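Side-chain contacts in putative iron binding protein (Bordetella pertussis Tohama I, PDB 1Y9U), which binds ferric iron and probably serves as the periplasmic solute-binding component of a bacterial iron uptake system: residues D286-V289 / A290-G293; N206-P209 / G210-A213; I79-Q82 / T83-S86. All blocks are in the same frame, centred on the assembly; numbering follows the deposited sequence.

Interaction 1 (D286-V289 / A290-G293); sequences DAVV and ASFG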
ATOM      1  N   ASP A 286      -8.284 -13.236   3.162  1.00 14.03           N
ATOM      2  CA  ASP A 286      -7.379 -14.388   3.265  1.00 13.33           C
ATOM      3  C   ASP A 286      -7.218 -14.772   4.738  1.00 12.73           C
ATOM      4  O   ASP A 286      -7.110 -13.909   5.603  1.00 12.10           O
ATOM      5  CB  ASP A 286      -6.019 -14.055   2.686  1.00 13.58           C
ATOM      6  CG  ASP A 286      -5.045 -15.153   2.915  1.00 14.28           C
ATOM      7  OD1 ASP A 286      -5.175 -16.196   2.243  1.00 15.63           O
ATOM      8  OD2 ASP A 286      -4.170 -15.063   3.797  1.00 13.86           O
ATOM      9  N   ALA A 287      -7.124 -16.071   5.017  1.00 13.32           N
ATOM     10  CA  ALA A 287      -7.089 -16.549   6.385  1.00 12.88           C
ATOM     11  C   ALA A 287      -5.895 -16.005   7.190  1.00 12.22           C
ATOM     12  O   ALA A 287      -6.036 -15.703   8.347  1.00 12.65           O
ATOM     13  CB  ALA A 287      -7.079 -18.074   6.421  1.00 13.53           C
ATOM     14  N   VAL A 288      -4.721 -15.961   6.570  1.00 11.94           N
ATOM     15  CA  VAL A 288      -3.558 -15.371   7.228  1.00 11.42           C
ATOM     16  C   VAL A 288      -3.809 -13.884   7.534  1.00 10.72           C
ATOM     17  O   VAL A 288      -3.571 -13.425   8.635  1.00 10.59           O
ATOM     18  CB  VAL A 288      -2.280 -15.564   6.391  1.00 11.34           C
ATOM     19  CG1 VAL A 288      -1.115 -14.840   7.037  1.00 11.56           C
ATOM     20  CG2 VAL A 288      -1.966 -17.053   6.231  1.00 11.93           C
ATOM     21  N   VAL A 289      -4.313 -13.148   6.556  1.00 10.92           N
ATOM     22  CA  VAL A 289      -4.576 -11.727   6.768  1.00 10.87           C
ATOM     23  C   VAL A 289      -5.587 -11.529   7.929  1.00 11.01           C
ATOM     24  O   VAL A 289      -5.403 -10.681   8.790  1.00 11.41           O
ATOM     25  CB  VAL A 289      -5.051 -11.065   5.472  1.00 10.43           C
ATOM     26  CG1 VAL A 289      -5.483  -9.597   5.743  1.00 11.78           C
ATOM     27  CG2 VAL A 289      -3.965 -11.118   4.412  1.00 10.78           C
ATOM     28  N   ALA A 290      -6.641 -12.350   7.960  1.00 11.42           N
ATOM     29  CA  ALA A 290      -7.625 -12.292   9.050  1.00 12.91           C
ATOM     30  C   ALA A 290      -6.994 -12.538  10.417  1.00 12.91           C
ATOM     31  O   ALA A 290      -7.379 -11.944  11.397  1.00 14.17           O
ATOM     32  CB  ALA A 290      -8.758 -13.289   8.802  1.00 13.90           C
ATOM     33  N   SER A 291      -5.989 -13.410  10.449  1.00 12.80           N
ATOM     34  CA  SER A 291      -5.304 -13.766  11.691  1.00 13.33           C
ATOM     35  C   SER A 291      -4.543 -12.615  12.311  1.00 12.99           C
ATOM     36  O   SER A 291      -4.190 -12.662  13.488  1.00 14.79           O
ATOM     37  CB  SER A 291      -4.369 -14.971  11.489  1.00 13.63           C
ATOM     38  OG  SER A 291      -3.127 -14.610  10.910  1.00 14.30           O
ATOM     39  N   PHE A 292      -4.298 -11.554  11.538  1.00 12.72           N
ATOM     40  CA  PHE A 292      -3.626 -10.387  12.083  1.00 12.73           C
ATOM     41  C   PHE A 292      -4.514  -9.611  13.070  1.00 13.70           C
ATOM     42  O   PHE A 292      -4.054  -8.690  13.726  1.00 15.00           O
ATOM     43  CB  PHE A 292      -3.175  -9.450  10.955  1.00 11.76           C
ATOM     44  CG  PHE A 292      -2.232 -10.074   9.932  1.00 11.30           C
ATOM     45  CD1 PHE A 292      -2.086  -9.474   8.688  1.00 11.36           C
ATOM     46  CD2 PHE A 292      -1.494 -11.218  10.215  1.00 12.57           C
ATOM     47  CE1 PHE A 292      -1.213 -10.016   7.723  1.00 11.76           C
ATOM     48  CE2 PHE A 292      -0.634 -11.771   9.254  1.00 12.06           C
ATOM     49  CZ  PHE A 292      -0.495 -11.164   8.015  1.00 12.18           C
ATOM     50  N   GLY A 293      -5.795  -9.947  13.107  1.00 14.45           N
ATOM     51  CA  GLY A 293      -6.727  -9.337  14.044  1.00 15.23           C
ATOM     52  C   GLY A 293      -7.360  -8.097  13.452  1.00 15.34           C
ATOM     53  O   GLY A 293      -7.189  -7.805  12.283  1.00 14.55           O
TER
HETATM   54  O   HOH W   1      -6.902  -8.578   9.691  1.00 12.27           O

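Interaction 2 (N206-P209 / G210-A213); sequences NAEP and GTDA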
ATOM      1  N   ASN A 206       1.548 -18.191   3.850  1.00  8.76           N
ATOM      2  CA  ASN A 206       0.835 -19.044   2.903  1.00  9.36           C
ATOM      3  C   ASN A 206       1.759 -19.892   2.039  1.00  9.70           C
ATOM      4  O   ASN A 206       1.278 -20.754   1.288  1.00 11.48           O
ATOM      5  CB  ASN A 206      -0.103 -18.213   2.022  1.00  9.99           C
ATOM      6  CG  ASN A 206      -1.409 -17.916   2.689  1.00 11.28           C
ATOM      7  OD1 ASN A 206      -2.173 -18.833   3.025  1.00 13.59           O
ATOM      8  ND2 ASN A 206      -1.693 -16.635   2.895  1.00 11.58           N
ATOM      9  N   ALA A 207       3.063 -19.661   2.134  1.00  9.44           N
ATOM     10  CA  ALA A 207       4.016 -20.501   1.419  1.00  9.61           C
ATOM     11  C   ALA A 207       3.997 -21.912   2.001  1.00  9.76           C
ATOM     12  O   ALA A 207       3.688 -22.134   3.171  1.00  9.42           O
ATOM     13  CB  ALA A 207       5.421 -19.904   1.456  1.00  9.93           C
ATOM     14  N   GLU A 208       4.347 -22.887   1.180  1.00 10.37           N
ATOM     15  CA  GLU A 208       4.256 -24.256   1.655  1.00 11.27           C
ATOM     16  C   GLU A 208       5.417 -24.622   2.557  1.00 10.92           C
ATOM     17  O   GLU A 208       6.524 -24.126   2.412  1.00  9.30           O
ATOM     18  CB  GLU A 208       4.132 -25.252   0.514  1.00 12.71           C
ATOM     19  CG  GLU A 208       5.374 -25.411  -0.314  1.00 13.57           C
ATOM     20  CD  GLU A 208       5.180 -26.389  -1.469  1.00 16.54           C
ATOM     21  OE1 GLU A 208       4.425 -27.377  -1.308  1.00 20.28           O
ATOM     22  OE2 GLU A 208       5.774 -26.165  -2.528  1.00 18.50           O
ATOM     23  N   PRO A 209       5.192 -25.509   3.507  1.00 11.59           N
ATOM     24  CA  PRO A 209       6.306 -25.993   4.317  1.00 11.89           C
ATOM     25  C   PRO A 209       7.365 -26.607   3.416  1.00 11.43           C
ATOM     26  O   PRO A 209       7.038 -27.247   2.396  1.00 11.52           O
ATOM     27  CB  PRO A 209       5.669 -27.046   5.228  1.00 13.05           C
ATOM     28  CG  PRO A 209       4.461 -27.403   4.569  1.00 16.91           C
ATOM     29  CD  PRO A 209       3.921 -26.144   3.891  1.00 13.56           C
ATOM     30  N   GLY A 210       8.618 -26.444   3.802  1.00 11.58           N
ATOM     31  CA  GLY A 210       9.729 -26.875   2.994  1.00 11.83           C
ATOM     32  C   GLY A 210      10.300 -25.763   2.147  1.00 11.56           C
ATOM     33  O   GLY A 210      11.230 -26.021   1.394  1.00 13.51           O
ATOM     34  N   THR A 211       9.726 -24.551   2.218  1.00 10.90           N
ATOM     35  CA  THR A 211      10.328 -23.348   1.640  1.00 10.47           C
ATOM     36  C   THR A 211      10.946 -22.463   2.699  1.00 10.78           C
ATOM     37  O   THR A 211      10.501 -22.423   3.834  1.00 10.71           O
ATOM     38  CB  THR A 211       9.287 -22.478   0.896  1.00 10.36           C
ATOM     39  OG1 THR A 211       8.243 -22.060   1.807  1.00 10.42           O
ATOM     40  CG2 THR A 211       8.601 -23.250  -0.254  1.00 10.20           C
ATOM     41  N   ASP A 212      11.985 -21.736   2.324  1.00 11.44           N
ATOM     42  CA  ASP A 212      12.502 -20.696   3.211  1.00 11.68           C
ATOM     43  C   ASP A 212      11.431 -19.646   3.519  1.00 10.62           C
ATOM     44  O   ASP A 212      11.350 -19.189   4.653  1.00 10.90           O
ATOM     45  CB  ASP A 212      13.796 -20.065   2.667  1.00 13.26           C
ATOM     46  CG  ASP A 212      15.044 -20.839   3.083  1.00 18.85           C
ATOM     47  OD1 ASP A 212      15.085 -21.416   4.198  1.00 22.36           O
ATOM     48  OD2 ASP A 212      16.052 -20.872   2.377  1.00 25.15           O
ATOM     49  N   ALA A 213      10.580 -19.297   2.560  1.00  9.63           N
ATOM     50  CA  ALA A 213       9.521 -18.340   2.799  1.00  9.72           C
ATOM     51  C   ALA A 213       8.647 -18.735   3.991  1.00  8.66           C
ATOM     52  O   ALA A 213       8.403 -17.904   4.872  1.00  8.77           O
ATOM     53  CB  ALA A 213       8.659 -18.138   1.556  1.00  9.37           C
TER

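Interaction 3 (I79-Q82 / T83-S86); sequences IQSQ and TLDS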
ATOM      1  N   ILE A  79     -15.082  12.021 -11.778  1.00 20.81           N
ATOM      2  CA  ILE A  79     -16.320  11.281 -12.003  1.00 21.48           C
ATOM      3  C   ILE A  79     -17.203  11.378 -10.779  1.00 21.34           C
ATOM      4  O   ILE A  79     -16.747  11.687  -9.673  1.00 21.36           O
ATOM      5  CB  ILE A  79     -16.074   9.795 -12.394  1.00 22.16           C
ATOM      6  CG1 ILE A  79     -15.450   9.023 -11.233  1.00 22.71           C
ATOM      7  CG2 ILE A  79     -15.228   9.695 -13.675  1.00 22.73           C
ATOM      8  CD1 ILE A  79     -15.538   7.538 -11.404  1.00 23.25           C
ATOM      9  N   GLN A  80     -18.485  11.134 -11.017  1.00 21.88           N
ATOM     10  CA  GLN A  80     -19.493  11.119  -9.984  1.00 22.46           C
ATOM     11  C   GLN A  80     -20.038   9.708  -9.967  1.00 20.74           C
ATOM     12  O   GLN A  80     -20.462   9.164 -10.995  1.00 21.90           O
ATOM     13  CB  GLN A  80     -20.589  12.138 -10.286  1.00 23.69           C
ATOM     14  CG  GLN A  80     -20.113  13.578 -10.181  1.00 27.71           C
ATOM     15  CD  GLN A  80     -19.264  14.025 -11.368  1.00 31.81           C
ATOM     16  OE1 GLN A  80     -19.655  13.836 -12.521  1.00 34.43           O
ATOM     17  NE2 GLN A  80     -18.097  14.610 -11.088  1.00 33.80           N
ATOM     18  N   SER A  81     -19.969   9.089  -8.794  1.00 17.49           N
ATOM     19  CA  SER A  81     -20.421   7.717  -8.641  1.00 15.28           C
ATOM     20  C   SER A  81     -20.796   7.487  -7.202  1.00 14.22           C
ATOM     21  O   SER A  81     -19.948   7.459  -6.323  1.00 13.04           O
ATOM     22  CB  SER A  81     -19.341   6.717  -9.069  1.00 14.94           C
ATOM     23  OG  SER A  81     -19.708   5.399  -8.683  1.00 14.33           O
ATOM     24  N   GLN A  82     -22.092   7.297  -6.954  1.00 13.37           N
ATOM     25  CA  GLN A  82     -22.562   6.888  -5.650  1.00 12.89           C
ATOM     26  C   GLN A  82     -21.995   5.503  -5.281  1.00 12.40           C
ATOM     27  O   GLN A  82     -21.767   5.228  -4.112  1.00 11.59           O
ATOM     28  CB  GLN A  82     -24.097   6.900  -5.595  1.00 13.15           C
ATOM     29  CG  GLN A  82     -24.643   6.377  -4.283  1.00 13.94           C
ATOM     30  CD  GLN A  82     -24.849   4.859  -4.268  1.00 12.92           C
ATOM     31  OE1 GLN A  82     -24.924   4.221  -5.336  1.00 14.30           O
ATOM     32  NE2 GLN A  82     -24.962   4.288  -3.068  1.00 12.68           N
ATOM     33  N   THR A  83     -21.774   4.650  -6.270  1.00 12.11           N
ATOM     34  CA  THR A  83     -21.250   3.316  -6.000  1.00 11.99           C
ATOM     35  C   THR A  83     -19.860   3.422  -5.398  1.00 12.11           C
ATOM     36  O   THR A  83     -19.587   2.869  -4.349  1.00 12.21           O
ATOM     37  CB  THR A  83     -21.210   2.492  -7.283  1.00 12.35           C
ATOM     38  OG1 THR A  83     -22.553   2.265  -7.747  1.00 13.62           O
ATOM     39  CG2 THR A  83     -20.607   1.114  -7.045  1.00 13.12           C
ATOM     40  N   LEU A  84     -19.004   4.187  -6.047  1.00 11.36           N
ATOM     41  CA  LEU A  84     -17.640   4.350  -5.566  1.00 12.02           C
ATOM     42  C   LEU A  84     -17.599   5.144  -4.257  1.00 12.29           C
ATOM     43  O   LEU A  84     -16.886   4.771  -3.337  1.00 12.82           O
ATOM     44  CB  LEU A  84     -16.758   4.984  -6.643  1.00 12.70           C
ATOM     45  CG  LEU A  84     -16.356   4.047  -7.799  1.00 14.55           C
ATOM     46  CD1 LEU A  84     -16.033   4.844  -9.054  1.00 17.20           C
ATOM     47  CD2 LEU A  84     -15.216   3.142  -7.424  1.00 16.75           C
ATOM     48  N   ASP A  85     -18.363   6.225  -4.142  1.00 12.51           N
ATOM     49  CA  ASP A  85     -18.284   7.063  -2.950  1.00 12.94           C
ATOM     50  C   ASP A  85     -18.802   6.349  -1.715  1.00 12.36           C
ATOM     51  O   ASP A  85     -18.340   6.575  -0.613  1.00 13.23           O
ATOM     52  CB  ASP A  85     -19.054   8.368  -3.131  1.00 14.02           C
ATOM     53  CG  ASP A  85     -18.362   9.332  -4.072  1.00 16.48           C
ATOM     54  OD1 ASP A  85     -17.215   9.055  -4.496  1.00 16.83           O
ATOM     55  OD2 ASP A  85     -18.901  10.414  -4.422  1.00 21.39           O
ATOM     56  N   SER A  86     -19.785   5.475  -1.890  1.00 11.34           N
ATOM     57  CA  SER A  86     -20.343   4.775  -0.754  1.00 11.82           C
ATOM     58  C   SER A  86     -19.529   3.581  -0.322  1.00 11.56           C
ATOM     59  O   SER A  86     -19.736   3.081   0.763  1.00 13.09           O
ATOM     60  CB  SER A  86     -21.782   4.337  -1.038  1.00 11.38           C
ATOM     61  OG  SER A  86     -21.863   3.368  -2.064  1.00 11.17           O
TER
HETATM   62  O   HOH W   2     -24.953   1.539  -6.187  1.00 23.45           O

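Interaction 1 (D286-V289 / A290-G293)
Two torsions at the end of the short helix 287-291 turn Ser291 and Phe292 back onto Val288 and Val289. With chi1 at 81°, the Ser291 hydroxyl sits between its own backbone N and carbonyl carbon, and OG donates to Val288 O at 2.6 Å, in the carbonyl plane and on a lone pair. Phe292 places CG beside its backbone N (chi1 -58°), which lays one ring face over the preceding turn. Val288 O stands 3.3 Å above the ring plane, toward the rim, while Val289 CA makes a CH-pi contact 4.0 Å from the ring centroid. Val288 CG1 meets the ring at CE2, 3.8 Å away. A water donates to both Val289 O and Gly293 O, bridging the last turn. At the other end Asp286 OD2 accepts weak bonds from Val288 N at 3.0 Å and Val289 N at 3.4 Å, and also a bond from Asn206 ND2. Phe292 packs on Ala198 and Val201 of helix 198-206, which carries the iron-binding Tyr199 and Tyr200. The whole exemplifies a short helix with an aspartate N-cap, followed by a glycine of positive phi, set against the helix that bears iron ligands.

Interaction 2 (N206-P209 / G210-A213)
The flat carbonyl group of Glu208 takes two donors from a single residue, Thr211, both tilted out of its plane. Thr211 OG1 lies 2.8 Å from Glu208 O and is tilted 15° from that plane; Thr211 N lies 3.2 Å from the same oxygen and is tilted somewhat more. The backbone bond closes a type II beta turn from Glu208 to Thr211, and the hydroxyl bond reinforces it, so that one acceptor is gripped twice. Pro209 and Gly210 form the corner of the turn. The proline ring suits the first corner position, where phi is negative, and Gly210 takes the second with a positive phi of 96°, having no CB to press against Pro209 O.

Thr211 also serves the chain that follows. Its OG1, held between the backbone N and the carbonyl carbon by a chi1 of 60°, donates to Glu208 O and accepts from Arg214 N, which makes Thr211 the N-cap of the next helix. One hydroxyl thus joins a turn to a helix start. Its methyl group CG2 meets the side chain of the same glutamate, with Glu208 CG 3.9 Å away and the two side chains crossing at about a right angle. Beneath the turn, Ala207 CB fills the angle between the two arms of the loop, 3.6 Å from Thr211 OG1 and 3.7 Å from Ala213 CB. Ala207 CB points almost straight at Ala213 CB, which meets it obliquely.

Ala207 O accepts a further bond from Arg214 NH1, a second tie across the base. The loop projects at the surface between helix 198-206, which it follows, and helix 212-218, whose first turn it caps.

Interaction 3 (I79-Q82 / T83-S86)
Ser81 and Leu84 illustrate the N-cap motif at the start of helix 82-87: Ser81 OG accepts from Leu84 N at 3.0 Å, and the bond is nearly straight, with an angle of 171° at the hydrogen. The serine oxygen reaches that amide because OG stands opposite its own backbone N (chi1 169°), swung over the first turn. It also bonds to Glu259 of helix 251-261, so the capping atom is shared between the helix start and a neighbouring helix.

The side chain of Leu84 can be followed outward from there. Its CB lies 3.6 Å from Ser81 OG and somewhat farther from Ser81 CB, and CG stays near the same oxygen. The branch CD1 stays against Ser81 OG and CB and also meets Ile79 CD1 at 3.6 Å, where the side chains of Leu84 and Ile79 cross at about a right angle. This apolar pair is buried, and Leu258 of helix 251-261 and Tyr100 of strand 100-112 both pack on Ile79 and Leu84. The residue that gives its amide to the cap therefore gives its tip to the interior.

Backbone bonds take over along the turn. Asp85 N donates to Ser81 O at 3.0 Å, while the carboxylate of Asp85 turns to a second partner, OD1 bonding to Tyr100 OH. On the outer side the amide end of Gln82, bent at chi2, lies alongside the helix; a water donates to OE1 and also bonds to Thr83 OG1, linking two adjacent side chains at the surface. Ser86 finishes the turn with both of its donors on one acceptor: Gln82 O receives Ser86 N at 3.0 Å and Ser86 OG at 2.8 Å.

From the N terminus the three contacts follow in series, each within one continuous stretch, and none encloses or crosses another. Interaction 3 comes first, turning the chain out of strand 76-77 into helix 82-87. Interaction 2 then closes the short loop joining helices 198-206 and 212-218, on the opposite side of the chain's centre, with its centre about 41 Å from that of interaction 3. Interaction 1, the last, shapes the short helix 287-291. Interactions 1 and 2 meet directly: Asn206, beside the loop after helix 198-206, packs on Val288, tying together two helices distant in sequence.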